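PDB 2WGP: dual specificity protein phosphatase 14 from Homo sapiens, which removes phosphate from tyrosine, serine and threonine residues of proteins, inactivating the MAP kinases ERK, JNK and p38 and damping T-cell receptor signalling. Local coordinates for residues A41-R44 / H45-Q48; N130-L133 / L134-Y137; N57-I60 / E61-N64. All coordinates share one frame; numbering follows the deposited sequence.

The three contacts illustrate how short-range side-chain bonds shape turns in a dual specificity phosphatase catalytic domain. Along the chain contact 1 comes first, at the start of helix 44-49; contact 3 follows in the loop between strands 54-57 and 71-74, and contact 2 comes last, at the start of helix 133-143. Contacts 1 and 3 have centres about 16 Å apart; that of contact 2, on the opposite side of the chain's centre, is about 29 Å from contact 1 and 26 Å from contact 3. Contact 3 borders the catalytic Cys110, the Thr59 side chain about 4 Å from it, whereas in contact 1 the Ala41 side chain is about 9 Å away; contact 2 is helix-start packing away from that site.

Contact 1: residues A41-R44 / H45-Q48; sequences ASNR and HLLQ
Asn43 OD1 takes the N-H of Leu46 at 3.1 Å from Leu46 N, in a nearly straight bond (163° at the hydrogen). The donor sits well above the carbonyl plane of the amide, not on a lone pair. With chi1 at -170°, Asn43 carries CG anti to its own N and swings the amide back over the first turn, where CG lies 3.4 Å from Leu46 CB and ND2 borders the same carbon; the two side chains meet at about a right angle. A water accepts from His45 N at 2.8 Å and gives a long, weak bond to Asn43 OD1, joining the cap to a second amide of the first turn. Asn43 is the N-cap of helix 44-49 and also the centre of an inverse gamma turn, and the helix starts directly behind it: Leu47 N donates to Asn43 O at 3.1 Å, and Gln48 N to Arg44 O at 2.9 Å.

One turn on, the Gln48 amide stands over one face of the Arg44 guanidinium, steeply tilted to it (61°), with NE2 above its centre. Gln48 OE1 comes within 2.9 Å of Arg44 NH1, but the angle is too poor for a hydrogen bond; the oxygen lies over the face of the guanidinium, where the contact is probably electrostatic at most. The extended Arg44 chain also touches Trp67 and Gln69, and Gln69 meets Gln48 too. On the buried side, Leu47 CD1 reaches Ala41 O at 3.3 Å, while its side chain packs on Leu107 of strand 106-109. Ala41 rests on His109 of that strand, and Ser42 O receives the indole N-H of Trp67.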
loop_
_atom_site.group_PDB
_atom_site.type_symbol
_atom_site.label_atom_id
_atom_site.label_comp_id
_atom_site.label_asym_id
_atom_site.label_seq_id
_atom_site.Cartn_x
_atom_site.Cartn_y
_atom_site.Cartn_z
ATOM N N ALA A 41 -4.155 29.853 -22.792
ATOM C CA ALA A 41 -4.979 29.110 -23.729
ATOM C C ALA A 41 -6.192 29.925 -24.209
ATOM O O ALA A 41 -6.591 29.759 -25.350
ATOM C CB ALA A 41 -5.394 27.791 -23.136
ATOM N N SER A 42 -6.716 30.840 -23.381
ATOM C CA SER A 42 -7.825 31.720 -23.784
ATOM C C SER A 42 -7.397 33.048 -24.464
ATOM O O SER A 42 -8.252 33.854 -24.840
ATOM C CB SER A 42 -8.700 32.044 -22.568
ATOM O OG SER A 42 -7.922 32.608 -21.529
ATOM N N ASN A 43 -6.092 33.273 -24.624
ATOM C CA ASN A 43 -5.602 34.486 -25.288
ATOM C C ASN A 43 -5.530 34.254 -26.798
ATOM O O ASN A 43 -4.484 33.872 -27.346
ATOM C CB ASN A 43 -4.242 34.898 -24.721
ATOM C CG ASN A 43 -3.790 36.281 -25.198
ATOM O OD1 ASN A 43 -4.244 36.790 -26.224
ATOM N ND2 ASN A 43 -2.856 36.873 -24.457
ATOM N N ARG A 44 -6.665 34.495 -27.449
ATOM C CA ARG A 44 -6.822 34.284 -28.881
ATOM C C ARG A 44 -5.713 34.959 -29.691
ATOM O O ARG A 44 -5.076 34.325 -30.520
ATOM C CB ARG A 44 -8.224 34.773 -29.297
ATOM C CG ARG A 44 -8.601 34.651 -30.776
ATOM C CD ARG A 44 -9.969 35.317 -30.977
ATOM N NE ARG A 44 -10.275 35.667 -32.360
ATOM C CZ ARG A 44 -9.733 36.684 -33.040
ATOM N NH1 ARG A 44 -8.805 37.477 -32.489
ATOM N NH2 ARG A 44 -10.117 36.907 -34.296
ATOM N N HIS A 45 -5.458 36.232 -29.412
ATOM C CA HIS A 45 -4.427 36.995 -30.127
ATOM C C HIS A 45 -3.025 36.409 -29.990
ATOM O O HIS A 45 -2.286 36.374 -30.964
ATOM C CB HIS A 45 -4.390 38.447 -29.644
ATOM C CG HIS A 45 -3.507 39.327 -30.472
ATOM N ND1 HIS A 45 -3.953 39.981 -31.605
ATOM C CD2 HIS A 45 -2.196 39.647 -30.344
ATOM C CE1 HIS A 45 -2.956 40.670 -32.135
ATOM N NE2 HIS A 45 -1.879 40.488 -31.388
ATOM N N LEU A 46 -2.657 36.003 -28.773
ATOM C CA LEU A 46 -1.351 35.394 -28.511
ATOM C C LEU A 46 -1.173 34.104 -29.308
ATOM O O LEU A 46 -0.117 33.869 -29.901
ATOM C CB LEU A 46 -1.192 35.111 -27.001
ATOM C CG LEU A 46 0.143 34.556 -26.485
ATOM C CD1 LEU A 46 1.055 35.696 -26.105
ATOM C CD2 LEU A 46 -0.077 33.655 -25.271
ATOM N N LEU A 47 -2.201 33.263 -29.333
ATOM C CA LEU A 47 -2.117 32.002 -30.053
ATOM C C LEU A 47 -2.116 32.199 -31.585
ATOM O O LEU A 47 -1.345 31.538 -32.299
ATOM C CB LEU A 47 -3.244 31.059 -29.623
ATOM C CG LEU A 47 -3.367 30.727 -28.125
ATOM C CD1 LEU A 47 -4.479 29.738 -27.943
ATOM C CD2 LEU A 47 -2.063 30.195 -27.500
ATOM N N GLN A 48 -2.957 33.106 -32.085
ATOM C CA GLN A 48 -2.965 33.458 -33.517
ATOM C C GLN A 48 -1.602 33.979 -33.977
ATOM O O GLN A 48 -1.117 33.611 -35.048
ATOM C CB GLN A 48 -4.060 34.485 -33.815
ATOM C CG GLN A 48 -5.464 33.906 -33.732
ATOM C CD GLN A 48 -6.543 34.892 -34.169
ATOM O OE1 GLN A 48 -6.573 36.056 -33.731
ATOM N NE2 GLN A 48 -7.425 34.434 -35.040
HETATM O O HOH W 1 -7.155 37.793 -27.793
#

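Contact 2: residues N130-L133 / L134-Y137; sequences NVCL and LEAY
A capping box opens helix 133-143, with Cys132 and Glu135 each offering a side chain to the other's backbone. Glu135 OE1 accepts from Cys132 N at 3.2 Å (161° at the hydrogen), met on the anti side of the carboxylate with the donor 25° out of its plane. In return Glu135 N points at Cys132 SG, a long, weak bond of 3.6 Å from nitrogen to sulfur. The sulfur is set for this by a chi1 of 70°, which tucks SG between the backbone N and the carbonyl carbon of Cys132 and turns it back over the first turn. The Glu135 chain, extended beyond CG, carries the carboxylate back past the sulfur to Cys132 N.

The box lies where the chain passes from the loop after helix 116-129 into helix 133-143. Val131, just ahead of the N-cap, packs against the box: its CG2 lies 3.3 Å from Glu135 CB and also meets the carboxylate carbon, the two side chains crossing obliquely, while Val131 CG1 packs at 3.7 Å on Ala136 CB. Regular helix bonding is already under way, with Ala136 N giving to Cys132 O at 2.8 Å and Tyr137 N to Leu133 O at 2.9 Å.

Two more first-turn amides find acceptors in other parts of the fold, Leu133 N in Glu161 of helix 151-165 and Leu134 N in Thr169. Leu133 and Ala136 face Ile122 of helix 116-129, and Tyr137 sets its ring edge-to-face with Trp154, while its OH is hydrogen-bonded to Glu187 of helix 182-188.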
loop_
_atom_site.group_PDB
_atom_site.type_symbol
_atom_site.label_atom_id
_atom_site.label_comp_id
_atom_site.label_asym_id
_atom_site.label_seq_id
_atom_site.Cartn_x
_atom_site.Cartn_y
_atom_site.Cartn_z
ATOM N N ASN A 130 12.716 11.304 -33.022
ATOM C CA ASN A 130 13.757 10.283 -32.885
ATOM C C ASN A 130 14.833 10.630 -31.851
ATOM O O ASN A 130 16.023 10.466 -32.066
ATOM C CB ASN A 130 14.383 9.984 -34.254
ATOM C CG ASN A 130 15.035 8.609 -34.311
ATOM O OD1 ASN A 130 14.523 7.653 -33.725
ATOM N ND2 ASN A 130 16.157 8.504 -35.029
ATOM N N VAL A 131 14.389 11.123 -30.715
ATOM C CA VAL A 131 15.284 11.563 -29.672
ATOM C C VAL A 131 14.948 10.687 -28.447
ATOM O O VAL A 131 13.790 10.350 -28.238
ATOM C CB VAL A 131 15.088 13.111 -29.544
ATOM C CG1 VAL A 131 13.953 13.495 -28.642
ATOM C CG2 VAL A 131 16.378 13.829 -29.268
ATOM N N CYS A 132 15.965 10.265 -27.690
ATOM C CA CYS A 132 15.744 9.482 -26.493
ATOM C C CYS A 132 15.104 10.350 -25.398
ATOM O O CYS A 132 15.008 11.595 -25.515
ATOM C CB CYS A 132 17.059 8.866 -25.994
ATOM S SG CYS A 132 18.247 10.039 -25.306
ATOM N N LEU A 133 14.662 9.694 -24.341
ATOM C CA LEU A 133 13.949 10.361 -23.258
ATOM C C LEU A 133 14.797 11.454 -22.579
ATOM O O LEU A 133 14.288 12.538 -22.293
ATOM C CB LEU A 133 13.496 9.342 -22.221
ATOM C CG LEU A 133 12.773 9.838 -20.988
ATOM C CD1 LEU A 133 11.581 10.748 -21.372
ATOM C CD2 LEU A 133 12.307 8.624 -20.171
ATOM N N LEU A 134 16.081 11.182 -22.340
ATOM C CA LEU A 134 16.944 12.185 -21.714
ATOM C C LEU A 134 17.043 13.438 -22.618
ATOM O O LEU A 134 16.903 14.574 -22.140
ATOM C CB LEU A 134 18.331 11.613 -21.416
ATOM C CG LEU A 134 19.342 12.566 -20.796
ATOM C CD1 LEU A 134 18.823 13.198 -19.482
ATOM C CD2 LEU A 134 20.718 11.860 -20.603
ATOM N N GLU A 135 17.251 13.225 -23.917
ATOM C CA GLU A 135 17.339 14.345 -24.862
ATOM C C GLU A 135 16.020 15.119 -24.957
ATOM O O GLU A 135 16.034 16.336 -25.039
ATOM C CB GLU A 135 17.713 13.882 -26.278
ATOM C CG GLU A 135 19.065 13.264 -26.490
ATOM C CD GLU A 135 19.262 12.757 -27.971
ATOM O OE1 GLU A 135 18.729 11.663 -28.382
ATOM O OE2 GLU A 135 19.967 13.473 -28.726
ATOM N N ALA A 136 14.902 14.388 -24.961
ATOM C CA ALA A 136 13.561 14.965 -25.079
ATOM C C ALA A 136 13.248 15.846 -23.851
ATOM O O ALA A 136 12.760 16.953 -23.984
ATOM C CB ALA A 136 12.496 13.835 -25.258
ATOM N N TYR A 137 13.568 15.336 -22.664
ATOM C CA TYR A 137 13.520 16.122 -21.423
ATOM C C TYR A 137 14.374 17.381 -21.508
ATOM O O TYR A 137 13.875 18.485 -21.264
ATOM C CB TYR A 137 13.907 15.225 -20.230
ATOM C CG TYR A 137 13.991 15.943 -18.908
ATOM C CD1 TYR A 137 12.848 16.441 -18.275
ATOM C CD2 TYR A 137 15.222 16.125 -18.298
ATOM C CE1 TYR A 137 12.957 17.118 -17.036
ATOM C CE2 TYR A 137 15.337 16.768 -17.082
ATOM C CZ TYR A 137 14.220 17.255 -16.456
ATOM O OH TYR A 137 14.379 17.899 -15.250
#

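Contact 3: residues N57-I60 / E61-N64; sequences NATI and EIPN
Asn57 turns both ends of its amide into the loop that follows strand 54-57. Its ND2 donates to Ile62 O at 2.7 Å and to Asn64 OD1 at 2.9 Å, both acceptors lying close to the Asn57 amide plane, although Ile62 O is met from above its own carbonyl plane. The Asn64 amide is turned 59° from that of Asn57. On the other end, Asn57 OD1 accepts the hydroxyl of Thr59 at 2.9 Å from OG1, which leaves the same oxygen, Thr59 OG1, to accept from Ile62 N at 3.0 Å. An alanine in place of Asn57 would probably leave Ile62 O and Asn64 OD1 without their shared donor and let the Thr59 hydroxyl turn.

Glu61 bends at chi2 (-84°), bringing OE1 within 3.5 Å of Thr59 CB; that carboxylate oxygen forms a salt bridge with Arg116 of helix 116-129. One conformer of Ile60 packs on Val114 of the second subunit. Thr59 also touches Cys110, consistent with this loop bordering the catalytic cysteine of a protein-tyrosine phosphatase domain.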
loop_
_atom_site.group_PDB
_atom_site.type_symbol
_atom_site.label_atom_id
_atom_site.label_comp_id
_atom_site.label_asym_id
_atom_site.label_seq_id
_atom_site.Cartn_x
_atom_site.Cartn_y
_atom_site.Cartn_z
ATOM N N ASN A 57 -6.043 20.467 -24.552
ATOM C CA ASN A 57 -6.277 20.789 -23.152
ATOM C C ASN A 57 -6.081 19.525 -22.300
ATOM O O ASN A 57 -7.002 18.713 -22.169
ATOM C CB ASN A 57 -7.684 21.370 -23.000
ATOM C CG ASN A 57 -8.033 21.683 -21.585
ATOM O OD1 ASN A 57 -7.209 21.502 -20.683
ATOM N ND2 ASN A 57 -9.259 22.146 -21.361
ATOM N N ALA A 58 -4.865 19.362 -21.757
ATOM C CA ALA A 58 -4.508 18.198 -20.920
ATOM C C ALA A 58 -4.885 18.381 -19.449
ATOM O O ALA A 58 -4.055 18.179 -18.545
ATOM C CB ALA A 58 -3.020 17.861 -21.065
ATOM N N THR A 59 -6.127 18.786 -19.202
ATOM C CA THR A 59 -6.651 18.909 -17.851
ATOM C C THR A 59 -8.079 18.454 -17.804
ATOM O O THR A 59 -8.808 18.543 -18.807
ATOM C CB THR A 59 -6.647 20.372 -17.323
ATOM O OG1 THR A 59 -7.744 21.100 -17.892
ATOM C CG2 THR A 59 -5.324 21.068 -17.636
ATOM N N ILE A 60 -8.464 17.949 -16.642
ATOM C CA ILE A 60 -9.852 17.683 -16.362
ATOM C C ILE A 60 -10.540 18.998 -15.946
ATOM O O ILE A 60 -11.668 19.274 -16.353
ATOM C CB ILE A 60 -9.975 16.528 -15.316
ATOM C CG1 ILE A 60 -11.437 16.188 -15.005
ATOM C CG2 ILE A 60 -9.198 16.835 -14.029
ATOM C CD1 ILE A 60 -11.573 14.836 -14.355
ATOM N N GLU A 61 -9.821 19.811 -15.175
ATOM C CA GLU A 61 -10.419 20.881 -14.403
ATOM C C GLU A 61 -10.584 22.239 -15.081
ATOM O O GLU A 61 -11.325 23.085 -14.575
ATOM C CB GLU A 61 -9.674 21.028 -13.056
ATOM C CG GLU A 61 -8.300 21.755 -13.073
ATOM C CD GLU A 61 -7.104 20.870 -13.442
ATOM O OE1 GLU A 61 -7.271 19.715 -13.901
ATOM O OE2 GLU A 61 -5.961 21.362 -13.293
ATOM N N ILE A 62 -9.902 22.438 -16.204
ATOM C CA ILE A 62 -10.052 23.651 -17.015
ATOM C C ILE A 62 -10.973 23.359 -18.216
ATOM O O ILE A 62 -10.670 22.492 -19.038
ATOM C CB ILE A 62 -8.698 24.179 -17.551
ATOM C CG1 ILE A 62 -7.709 24.364 -16.406
ATOM C CG2 ILE A 62 -8.892 25.493 -18.387
ATOM C CD1 ILE A 62 -6.358 25.006 -16.827
ATOM N N PRO A 63 -12.110 24.076 -18.313
ATOM C CA PRO A 63 -12.995 23.927 -19.500
ATOM C C PRO A 63 -12.397 24.583 -20.757
ATOM O O PRO A 63 -11.751 25.613 -20.651
ATOM C CB PRO A 63 -14.283 24.648 -19.089
ATOM C CG PRO A 63 -14.072 25.100 -17.647
ATOM C CD PRO A 63 -12.635 25.039 -17.338
ATOM N N ASN A 64 -12.622 24.001 -21.932
ATOM C CA ASN A 64 -12.157 24.626 -23.196
ATOM C C ASN A 64 -12.864 25.948 -23.350
ATOM O O ASN A 64 -14.085 26.024 -23.153
ATOM C CB ASN A 64 -12.481 23.760 -24.411
ATOM C CG ASN A 64 -11.733 22.436 -24.416
ATOM O OD1 ASN A 64 -10.646 22.324 -23.860
ATOM N ND2 ASN A 64 -12.310 21.435 -25.064
#